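Local structure of SnoaL-like domain-containing protein (Kribbella flavida, 4GB5) at residues R34-V48 with W132-Q144. The protein is of unknown function but carries a SnoaL-like domain of the NTF2 clan, whose cone-shaped alpha+beta fold probably encloses a ligand pocket. Numbering follows the deposited sequence.
Sequences RRVHTDPLTIDFESV and WRLSSVKLTASYQ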
ATOM      1  N   ARG A  34       7.302  -2.327 -22.265  1.00 12.21           N
ATOM      2  CA  ARG A  34       8.606  -2.831 -22.651  1.00 13.88           C
ATOM      3  C   ARG A  34       9.658  -2.702 -21.563  1.00 12.27           C
ATOM      4  O   ARG A  34      10.620  -3.451 -21.536  1.00 14.40           O
ATOM      5  CB  ARG A  34       9.100  -2.104 -23.903  1.00 20.99           C
ATOM      6  CG  ARG A  34       8.153  -2.178 -25.046  1.00 22.31           C
ATOM      7  CD  ARG A  34       8.574  -3.224 -26.055  1.00 33.97           C
ATOM      8  NE  ARG A  34       7.431  -3.665 -26.853  1.00 34.68           N
ATOM      9  CZ  ARG A  34       7.298  -4.876 -27.382  1.00 35.52           C
ATOM     10  NH1 ARG A  34       8.243  -5.806 -27.217  1.00 25.44           N
ATOM     11  NH2 ARG A  34       6.205  -5.162 -28.077  1.00 38.91           N
ATOM     12  N   ARG A  35       9.466  -1.719 -20.692  1.00 15.02           N
ATOM     13  CA  ARG A  35      10.365  -1.499 -19.566  1.00 13.10           C
ATOM     14  C   ARG A  35      10.051  -2.391 -18.388  1.00 11.23           C
ATOM     15  O   ARG A  35      10.850  -2.529 -17.452  1.00 12.45           O
ATOM     16  CB  ARG A  35      10.244  -0.048 -19.120  1.00 15.78           C
ATOM     17  CG  ARG A  35      10.612   0.875 -20.276  1.00 25.04           C
ATOM     18  CD  ARG A  35      10.707   2.320 -19.860  1.00 28.99           C
ATOM     19  NE  ARG A  35      10.917   3.149 -21.048  1.00 35.31           N
ATOM     20  CZ  ARG A  35      12.097   3.418 -21.603  1.00 45.34           C
ATOM     21  NH1 ARG A  35      13.219   2.956 -21.070  1.00 44.71           N
ATOM     22  NH2 ARG A  35      12.150   4.176 -22.696  1.00 44.93           N
ATOM     23  N   VAL A  36       8.849  -2.961 -18.373  1.00 10.79           N
ATOM     24  CA  VAL A  36       8.386  -3.789 -17.243  1.00  8.18           C
ATOM     25  C   VAL A  36       8.346  -5.292 -17.473  1.00  9.22           C
ATOM     26  O   VAL A  36       8.586  -6.067 -16.560  1.00  9.96           O
ATOM     27  CB  VAL A  36       6.976  -3.325 -16.815  1.00  8.81           C
ATOM     28  CG1 VAL A  36       6.344  -4.154 -15.740  1.00  7.89           C
ATOM     29  CG2 VAL A  36       7.048  -1.868 -16.360  1.00 10.67           C
ATOM     30  N   HIS A  37       8.007  -5.675 -18.697  1.00 11.96           N
ATOM     31  CA  HIS A  37       7.724  -7.075 -19.053  1.00  8.61           C
ATOM     32  C   HIS A  37       8.665  -7.637 -20.104  1.00  9.22           C
ATOM     33  O   HIS A  37       9.252  -6.910 -20.929  1.00 11.88           O
ATOM     34  CB  HIS A  37       6.288  -7.133 -19.615  1.00 10.73           C
ATOM     35  CG  HIS A  37       5.232  -6.834 -18.587  1.00  9.05           C
ATOM     36  ND1 HIS A  37       5.031  -7.650 -17.494  1.00 10.68           N
ATOM     37  CD2 HIS A  37       4.309  -5.849 -18.498  1.00 10.42           C
ATOM     38  CE1 HIS A  37       4.065  -7.148 -16.746  1.00  9.00           C
ATOM     39  NE2 HIS A  37       3.593  -6.068 -17.339  1.00 10.13           N
ATOM     40  N   THR A  38       8.801  -8.952 -20.064  1.00 11.59           N
ATOM     41  CA  THR A  38       9.384  -9.646 -21.197  1.00 11.62           C
ATOM     42  C   THR A  38       8.422  -9.734 -22.399  1.00 12.30           C
ATOM     43  O   THR A  38       7.218  -9.474 -22.298  1.00 11.45           O
ATOM     44  CB  THR A  38       9.770 -11.087 -20.802  1.00 12.32           C
ATOM     45  OG1 THR A  38       8.620 -11.761 -20.328  1.00 10.79           O
ATOM     46  CG2 THR A  38      10.827 -11.136 -19.693  1.00 12.01           C
ATOM     47  N   ASP A  39       8.976 -10.099 -23.559  1.00 10.79           N
ATOM     48  CA  ASP A  39       8.200 -10.336 -24.775  1.00 12.67           C
ATOM     49  C   ASP A  39       8.687 -11.667 -25.308  1.00 15.26           C
ATOM     50  O   ASP A  39       9.803 -11.739 -25.805  1.00 16.44           O
ATOM     51  CB  ASP A  39       8.463  -9.245 -25.812  1.00 15.52           C
ATOM     52  CG  ASP A  39       7.506  -9.299 -26.984  1.00 14.66           C
ATOM     53  OD1 ASP A  39       6.653 -10.219 -27.023  1.00 15.45           O
ATOM     54  OD2 ASP A  39       7.648  -8.450 -27.904  1.00 20.59           O
ATOM     55  N   PRO A  40       7.851 -12.714 -25.243  1.00 13.76           N
ATOM     56  CA  PRO A  40       6.471 -12.704 -24.771  1.00 13.21           C
ATOM     57  C   PRO A  40       6.340 -12.697 -23.262  1.00 12.16           C
ATOM     58  O   PRO A  40       7.328 -12.769 -22.551  1.00 12.92           O
ATOM     59  CB  PRO A  40       5.898 -13.984 -25.385  1.00 16.99           C
ATOM     60  CG  PRO A  40       7.080 -14.918 -25.454  1.00 19.62           C
ATOM     61  CD  PRO A  40       8.251 -14.033 -25.771  1.00 18.70           C
ATOM     62  N   LEU A  41       5.090 -12.653 -22.815  1.00 15.31           N
ATOM     63  CA  LEU A  41       4.722 -12.569 -21.409  1.00 17.70           C
ATOM     64  C   LEU A  41       3.699 -13.668 -21.116  1.00 14.02           C
ATOM     65  O   LEU A  41       2.758 -13.883 -21.896  1.00 13.87           O
ATOM     66  CB  LEU A  41       4.057 -11.197 -21.152  1.00 18.49           C
ATOM     67  CG  LEU A  41       3.453 -10.882 -19.784  1.00 14.53           C
ATOM     68  CD1 LEU A  41       4.552 -10.985 -18.755  1.00 17.41           C
ATOM     69  CD2 LEU A  41       2.840  -9.540 -19.701  1.00 16.26           C
ATOM     70  N   THR A  42       3.844 -14.367 -19.989  1.00 13.53           N
ATOM     71  CA  THR A  42       2.818 -15.278 -19.551  1.00 13.01           C
ATOM     72  C   THR A  42       1.856 -14.581 -18.597  1.00 12.57           C
ATOM     73  O   THR A  42       2.293 -13.883 -17.692  1.00 12.30           O
ATOM     74  CB  THR A  42       3.443 -16.492 -18.872  1.00 15.44           C
ATOM     75  OG1 THR A  42       4.222 -17.193 -19.848  1.00 16.26           O
ATOM     76  CG2 THR A  42       2.376 -17.424 -18.366  1.00 18.96           C
ATOM     77  N   ILE A  43       0.555 -14.732 -18.843  1.00 13.41           N
ATOM     78  CA  ILE A  43      -0.462 -14.104 -18.026  1.00 12.83           C
ATOM     79  C   ILE A  43      -1.509 -15.097 -17.552  1.00 13.69           C
ATOM     80  O   ILE A  43      -1.881 -15.994 -18.270  1.00 15.53           O
ATOM     81  CB  ILE A  43      -1.166 -12.970 -18.779  1.00 15.14           C
ATOM     82  CG1 ILE A  43      -1.700 -13.473 -20.092  1.00 17.29           C
ATOM     83  CG2 ILE A  43      -0.205 -11.828 -19.042  1.00 16.34           C
ATOM     84  CD1 ILE A  43      -2.600 -12.465 -20.809  1.00 20.45           C
ATOM     85  N   ASP A  44      -1.948 -14.932 -16.312  1.00 11.86           N
ATOM     86  CA  ASP A  44      -2.982 -15.754 -15.746  1.00 12.04           C
ATOM     87  C   ASP A  44      -3.863 -14.896 -14.867  1.00 13.16           C
ATOM     88  O   ASP A  44      -3.510 -14.546 -13.703  1.00 12.48           O
ATOM     89  CB  ASP A  44      -2.357 -16.893 -14.946  1.00 14.12           C
ATOM     90  CG  ASP A  44      -3.397 -17.773 -14.251  1.00 16.61           C
ATOM     91  OD1 ASP A  44      -4.600 -17.415 -14.234  1.00 17.30           O
ATOM     92  OD2 ASP A  44      -2.982 -18.814 -13.670  1.00 20.32           O
ATOM     93  N   PHE A  45      -5.021 -14.539 -15.405  1.00 13.75           N
ATOM     94  CA  PHE A  45      -6.019 -13.779 -14.665  1.00 15.48           C
ATOM     95  C   PHE A  45      -7.254 -14.646 -14.472  1.00 15.03           C
ATOM     96  O   PHE A  45      -8.358 -14.174 -14.250  1.00 16.43           O
ATOM     97  CB  PHE A  45      -6.376 -12.493 -15.437  1.00 14.85           C
ATOM     98  CG  PHE A  45      -5.182 -11.590 -15.664  1.00 17.47           C
ATOM     99  CD1 PHE A  45      -4.566 -10.955 -14.599  1.00 27.67           C
ATOM    100  CD2 PHE A  45      -4.672 -11.378 -16.941  1.00 25.73           C
ATOM    101  CE1 PHE A  45      -3.450 -10.133 -14.793  1.00 26.46           C
ATOM    102  CE2 PHE A  45      -3.547 -10.563 -17.136  1.00 24.80           C
ATOM    103  CZ  PHE A  45      -2.943  -9.945 -16.066  1.00 24.68           C
ATOM    104  N   GLU A  46      -7.066 -15.948 -14.573  1.00 15.07           N
ATOM    105  CA  GLU A  46      -8.198 -16.888 -14.571  1.00 17.33           C
ATOM    106  C   GLU A  46      -9.119 -16.754 -13.360  1.00 19.21           C
ATOM    107  O   GLU A  46     -10.339 -16.865 -13.484  1.00 19.44           O
ATOM    108  CB  GLU A  46      -7.688 -18.322 -14.678  1.00 15.09           C
ATOM    109  CG  GLU A  46      -8.816 -19.317 -14.900  1.00 17.52           C
ATOM    110  CD  GLU A  46      -8.314 -20.719 -15.215  1.00 28.97           C
ATOM    111  OE1 GLU A  46      -7.140 -21.040 -14.913  1.00 28.40           O
ATOM    112  OE2 GLU A  46      -9.112 -21.512 -15.768  1.00 39.65           O
ATOM    113  N   SER A  47      -8.515 -16.501 -12.200  0.56 17.21           N
ATOM    114  CA  SER A  47      -9.236 -16.281 -10.937  0.56 16.12           C
ATOM    115  C   SER A  47     -10.259 -15.136 -11.009  0.56 18.69           C
ATOM    116  O   SER A  47     -11.215 -15.087 -10.228  0.56 20.75           O
ATOM    117  CB  SER A  47      -8.241 -16.042  -9.802  0.56 19.45           C
ATOM    118  OG  SER A  47      -8.898 -15.678  -8.596  0.56 17.53           O
ATOM    119  N   VAL A  48     -10.064 -14.234 -11.962  1.00 19.96           N
ATOM    120  CA  VAL A  48     -10.981 -13.135 -12.193  1.00 20.54           C
ATOM    121  C   VAL A  48     -11.750 -13.294 -13.491  1.00 23.83           C
ATOM    122  O   VAL A  48     -12.957 -13.020 -13.544  1.00 33.41           O
ATOM    123  CB  VAL A  48     -10.255 -11.812 -12.266  1.00 26.62           C
ATOM    124  CG1 VAL A  48     -11.237 -10.731 -12.692  1.00 24.86           C
ATOM    125  CG2 VAL A  48      -9.657 -11.490 -10.939  1.00 29.89           C
ATOM    126  N   TRP A 132      15.841  -6.142 -14.851  1.00 11.74           N
ATOM    127  CA  TRP A 132      14.782  -7.068 -14.460  1.00  9.96           C
ATOM    128  C   TRP A 132      13.495  -6.787 -15.209  1.00 10.69           C
ATOM    129  O   TRP A 132      13.113  -5.611 -15.404  1.00 11.26           O
ATOM    130  CB  TRP A 132      14.553  -7.035 -12.958  1.00 10.19           C
ATOM    131  CG  TRP A 132      15.661  -7.704 -12.185  1.00 10.00           C
ATOM    132  CD1 TRP A 132      16.773  -7.098 -11.635  1.00 11.66           C
ATOM    133  CD2 TRP A 132      15.794  -9.111 -11.903  1.00 10.11           C
ATOM    134  NE1 TRP A 132      17.570  -8.045 -11.031  1.00 13.19           N
ATOM    135  CE2 TRP A 132      16.986  -9.283 -11.166  1.00 13.11           C
ATOM    136  CE3 TRP A 132      14.988 -10.232 -12.158  1.00 11.13           C
ATOM    137  CZ2 TRP A 132      17.410 -10.538 -10.710  1.00 13.95           C
ATOM    138  CZ3 TRP A 132      15.416 -11.485 -11.717  1.00 11.19           C
ATOM    139  CH2 TRP A 132      16.619 -11.621 -11.002  1.00 12.63           C
ATOM    140  N   ARG A 133      12.785  -7.860 -15.565  1.00 11.81           N
ATOM    141  CA  ARG A 133      11.469  -7.750 -16.181  1.00  9.45           C
ATOM    142  C   ARG A 133      10.542  -8.821 -15.636  1.00 12.08           C
ATOM    143  O   ARG A 133      10.980  -9.927 -15.288  1.00 11.01           O
ATOM    144  CB  ARG A 133      11.574  -7.993 -17.721  1.00 10.55           C
ATOM    145  CG  ARG A 133      12.374  -6.942 -18.527  1.00 10.23           C
ATOM    146  CD  ARG A 133      11.699  -5.589 -18.526  1.00  9.41           C
ATOM    147  NE  ARG A 133      12.387  -4.626 -19.389  1.00 12.56           N
ATOM    148  CZ  ARG A 133      13.419  -3.890 -19.022  1.00 15.65           C
ATOM    149  NH1 ARG A 133      13.925  -3.965 -17.814  1.00 14.68           N
ATOM    150  NH2 ARG A 133      13.936  -3.026 -19.896  1.00 18.24           N
ATOM    151  N   LEU A 134       9.262  -8.501 -15.575  1.00  9.37           N
ATOM    152  CA  LEU A 134       8.258  -9.457 -15.148  1.00  9.02           C
ATOM    153  C   LEU A 134       7.869 -10.342 -16.342  1.00 12.57           C
ATOM    154  O   LEU A 134       7.336  -9.853 -17.348  1.00 11.37           O
ATOM    155  CB  LEU A 134       7.014  -8.734 -14.605  1.00  8.74           C
ATOM    156  CG  LEU A 134       7.164  -7.943 -13.312  1.00  7.93           C
ATOM    157  CD1 LEU A 134       5.902  -7.224 -12.939  1.00 10.44           C
ATOM    158  CD2 LEU A 134       7.578  -8.870 -12.181  1.00 14.75           C
ATOM    159  N   SER A 135       8.142 -11.632 -16.218  1.00 11.35           N
ATOM    160  CA  SER A 135       7.932 -12.615 -17.285  1.00 10.54           C
ATOM    161  C   SER A 135       6.651 -13.419 -17.133  1.00 11.23           C
ATOM    162  O   SER A 135       6.185 -14.006 -18.093  1.00 11.64           O
ATOM    163  CB  SER A 135       9.109 -13.593 -17.341  1.00 12.09           C
ATOM    164  OG  SER A 135       9.314 -14.157 -16.049  1.00 12.60           O
ATOM    165  N   SER A 136       6.093 -13.460 -15.931  1.00 10.89           N
ATOM    166  CA  SER A 136       4.833 -14.110 -15.703  1.00 10.99           C
ATOM    167  C   SER A 136       4.048 -13.340 -14.654  1.00 13.17           C
ATOM    168  O   SER A 136       4.585 -12.991 -13.590  1.00 11.86           O
ATOM    169  CB  SER A 136       5.069 -15.547 -15.213  1.00 15.63           C
ATOM    170  OG  SER A 136       3.860 -16.161 -14.855  1.00 21.25           O
ATOM    171  N   VAL A 137       2.773 -13.073 -14.931  1.00 11.23           N
ATOM    172  CA  VAL A 137       1.879 -12.409 -13.988  1.00  8.77           C
ATOM    173  C   VAL A 137       0.713 -13.338 -13.696  1.00 12.14           C
ATOM    174  O   VAL A 137       0.070 -13.847 -14.644  1.00 11.96           O
ATOM    175  CB  VAL A 137       1.322 -11.102 -14.579  1.00 10.80           C
ATOM    176  CG1 VAL A 137       0.346 -10.407 -13.636  1.00 15.38           C
ATOM    177  CG2 VAL A 137       2.452 -10.173 -14.934  1.00 14.28           C
ATOM    178  N   LYS A 138       0.453 -13.572 -12.428  1.00 11.62           N
ATOM    179  CA  LYS A 138      -0.685 -14.370 -12.031  1.00 11.31           C
ATOM    180  C   LYS A 138      -1.414 -13.670 -10.902  1.00 11.37           C
ATOM    181  O   LYS A 138      -0.827 -13.382  -9.858  1.00 10.31           O
ATOM    182  CB  LYS A 138      -0.275 -15.746 -11.583  1.00 11.32           C
ATOM    183  CG  LYS A 138      -1.423 -16.571 -11.041  1.00 13.19           C
ATOM    184  CD  LYS A 138      -0.937 -17.947 -10.639  1.00 15.23           C
ATOM    185  CE  LYS A 138      -2.024 -18.833 -10.039  1.00 23.86           C
ATOM    186  NZ  LYS A 138      -1.427 -20.165  -9.618  1.00 29.32           N
ATOM    187  N   LEU A 139      -2.701 -13.394 -11.110  1.00 11.03           N
ATOM    188  CA  LEU A 139      -3.500 -12.726 -10.160  1.00 11.19           C
ATOM    189  C   LEU A 139      -4.496 -13.720  -9.594  1.00 10.32           C
ATOM    190  O   LEU A 139      -5.248 -14.294 -10.349  1.00 11.98           O
ATOM    191  CB  LEU A 139      -4.248 -11.600 -10.852  1.00 13.02           C
ATOM    192  CG  LEU A 139      -5.372 -10.928 -10.079  1.00 16.55           C
ATOM    193  CD1 LEU A 139      -4.780 -10.251  -8.863  1.00 16.48           C
ATOM    194  CD2 LEU A 139      -6.188  -9.947 -10.950  1.00 18.29           C
ATOM    195  N   THR A 140      -4.503 -13.875  -8.278  1.00  9.75           N
ATOM    196  CA  THR A 140      -5.474 -14.700  -7.543  1.00  8.92           C
ATOM    197  C   THR A 140      -6.335 -13.758  -6.685  1.00 10.61           C
ATOM    198  O   THR A 140      -5.834 -13.109  -5.769  1.00 11.40           O
ATOM    199  CB  THR A 140      -4.742 -15.723  -6.670  1.00 10.01           C
ATOM    200  OG1 THR A 140      -3.949 -16.611  -7.469  1.00 15.29           O
ATOM    201  CG2 THR A 140      -5.762 -16.589  -5.907  1.00 13.55           C
ATOM    202  N   ALA A 141      -7.631 -13.667  -6.964  1.00 10.97           N
ATOM    203  CA  ALA A 141      -8.506 -12.791  -6.203  1.00 11.78           C
ATOM    204  C   ALA A 141      -8.981 -13.450  -4.914  1.00 10.73           C
ATOM    205  O   ALA A 141      -9.408 -14.618  -4.950  1.00 14.49           O
ATOM    206  CB  ALA A 141      -9.713 -12.398  -7.017  1.00 12.37           C
ATOM    207  N   SER A 142      -8.886 -12.736  -3.803  1.00  8.25           N
ATOM    208  CA  SER A 142      -9.503 -13.181  -2.584  1.00  9.75           C
ATOM    209  C   SER A 142     -10.953 -12.699  -2.483  1.00 12.02           C
ATOM    210  O   SER A 142     -11.776 -13.353  -1.852  1.00 12.85           O
ATOM    211  CB  SER A 142      -8.671 -12.691  -1.408  1.00 13.53           C
ATOM    212  OG  SER A 142      -8.627 -11.314  -1.461  1.00 18.25           O
ATOM    213  N   TYR A 143     -11.258 -11.579  -3.135  1.00  9.84           N
ATOM    214  CA  TYR A 143     -12.562 -10.956  -3.043  1.00 11.56           C
ATOM    215  C   TYR A 143     -12.711  -9.969  -4.197  1.00  8.69           C
ATOM    216  O   TYR A 143     -11.735  -9.376  -4.654  1.00  9.03           O
ATOM    217  CB  TYR A 143     -12.681 -10.206  -1.708  1.00 10.13           C
ATOM    218  CG  TYR A 143     -14.075  -9.835  -1.333  1.00 14.17           C
ATOM    219  CD1 TYR A 143     -14.928 -10.795  -0.806  1.00 18.73           C
ATOM    220  CD2 TYR A 143     -14.518  -8.557  -1.473  1.00 17.60           C
ATOM    221  CE1 TYR A 143     -16.234 -10.473  -0.426  1.00 23.90           C
ATOM    222  CE2 TYR A 143     -15.850  -8.222  -1.118  1.00 19.63           C
ATOM    223  CZ  TYR A 143     -16.670  -9.171  -0.605  1.00 18.55           C
ATOM    224  OH  TYR A 143     -17.959  -8.858  -0.217  1.00 24.67           O
ATOM    225  N   GLN A 144     -13.946  -9.813  -4.671  1.00 11.00           N
ATOM    226  CA  GLN A 144     -14.270  -8.757  -5.602  1.00 10.20           C
ATOM    227  C   GLN A 144     -15.556  -8.087  -5.190  1.00 10.90           C
ATOM    228  O   GLN A 144     -16.479  -8.740  -4.692  1.00 13.35           O
ATOM    229  CB  GLN A 144     -14.470  -9.294  -7.009  1.00 11.27           C
ATOM    230  CG  GLN A 144     -13.263 -10.008  -7.620  1.00 12.89           C
ATOM    231  CD  GLN A 144     -13.495 -10.348  -9.073  1.00 15.32           C
ATOM    232  OE1 GLN A 144     -13.703  -9.466  -9.919  1.00 12.83           O
ATOM    233  NE2 GLN A 144     -13.461 -11.628  -9.372  1.00 17.36           N
TER
HETATM  234  O   HOH W   1      13.614  -4.470 -22.572  0.50 20.42           O
HETATM  235  O   HOH W   2      -5.646 -16.648 -11.796  1.00 13.92           O
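Arg133 reaches the C-terminal end of the short helix 32-36, where its NE donates to Arg34 O at 3.0 Å in a rather bent bond. The chain gets there by a bend at chi2 (-66°), which lays one guanidinium face on the carbonyl oxygen of Arg35, while NH1, within the plane of the group, donates to Trp132 O, and a water weakly links NH2 with Arg34 O. Replacing Arg133 by alanine removes the guanidinium, and the carbonyl of Arg34 would probably lose its side-chain donor and the Arg35 carbonyl the group lying over it.

Beyond the helix the strands run parallel. Val36 O takes a straight bond from Leu134 N (2.7 Å), and Leu134 O is gripped twice: His37 ND1 (3.2 Å) and Thr38 N come to it from opposite faces of its plane. The oxygen lies at the edge of the imidazole, whose two faces are covered by Val36 CG1 and Leu41 CD2, so the ring is held in place, with ND1 donating to that oxygen.

After the cis-proline corner, to which Thr38 OG1 donates at Pro40 O, pairing resumes as Thr42 N meets Ser135 O and continues through Val137 to Leu139 N on Asp44 O. At the end of the strand the carboxylate of Asp44 turns to the next residues: OD1 accepts from Glu46 N (2.9 Å), an Asx turn, and from a water that also joins Ser47 N to Leu139 O. In one of its two conformers Ser47, with OG anti to the backbone N (chi1 173°), accepts from Ala141 N at 2.9 Å. Leu139 CB meets the edge of the Phe45 ring at CD1 (3.8 Å).

Strand 41-44, flanked by strand 54-56, thus joins the long strand of the curved NTF2-like sheet through backbone bonds, which side chains and water supplement at both ends, where helices 32-36 and 46-49 adjoin.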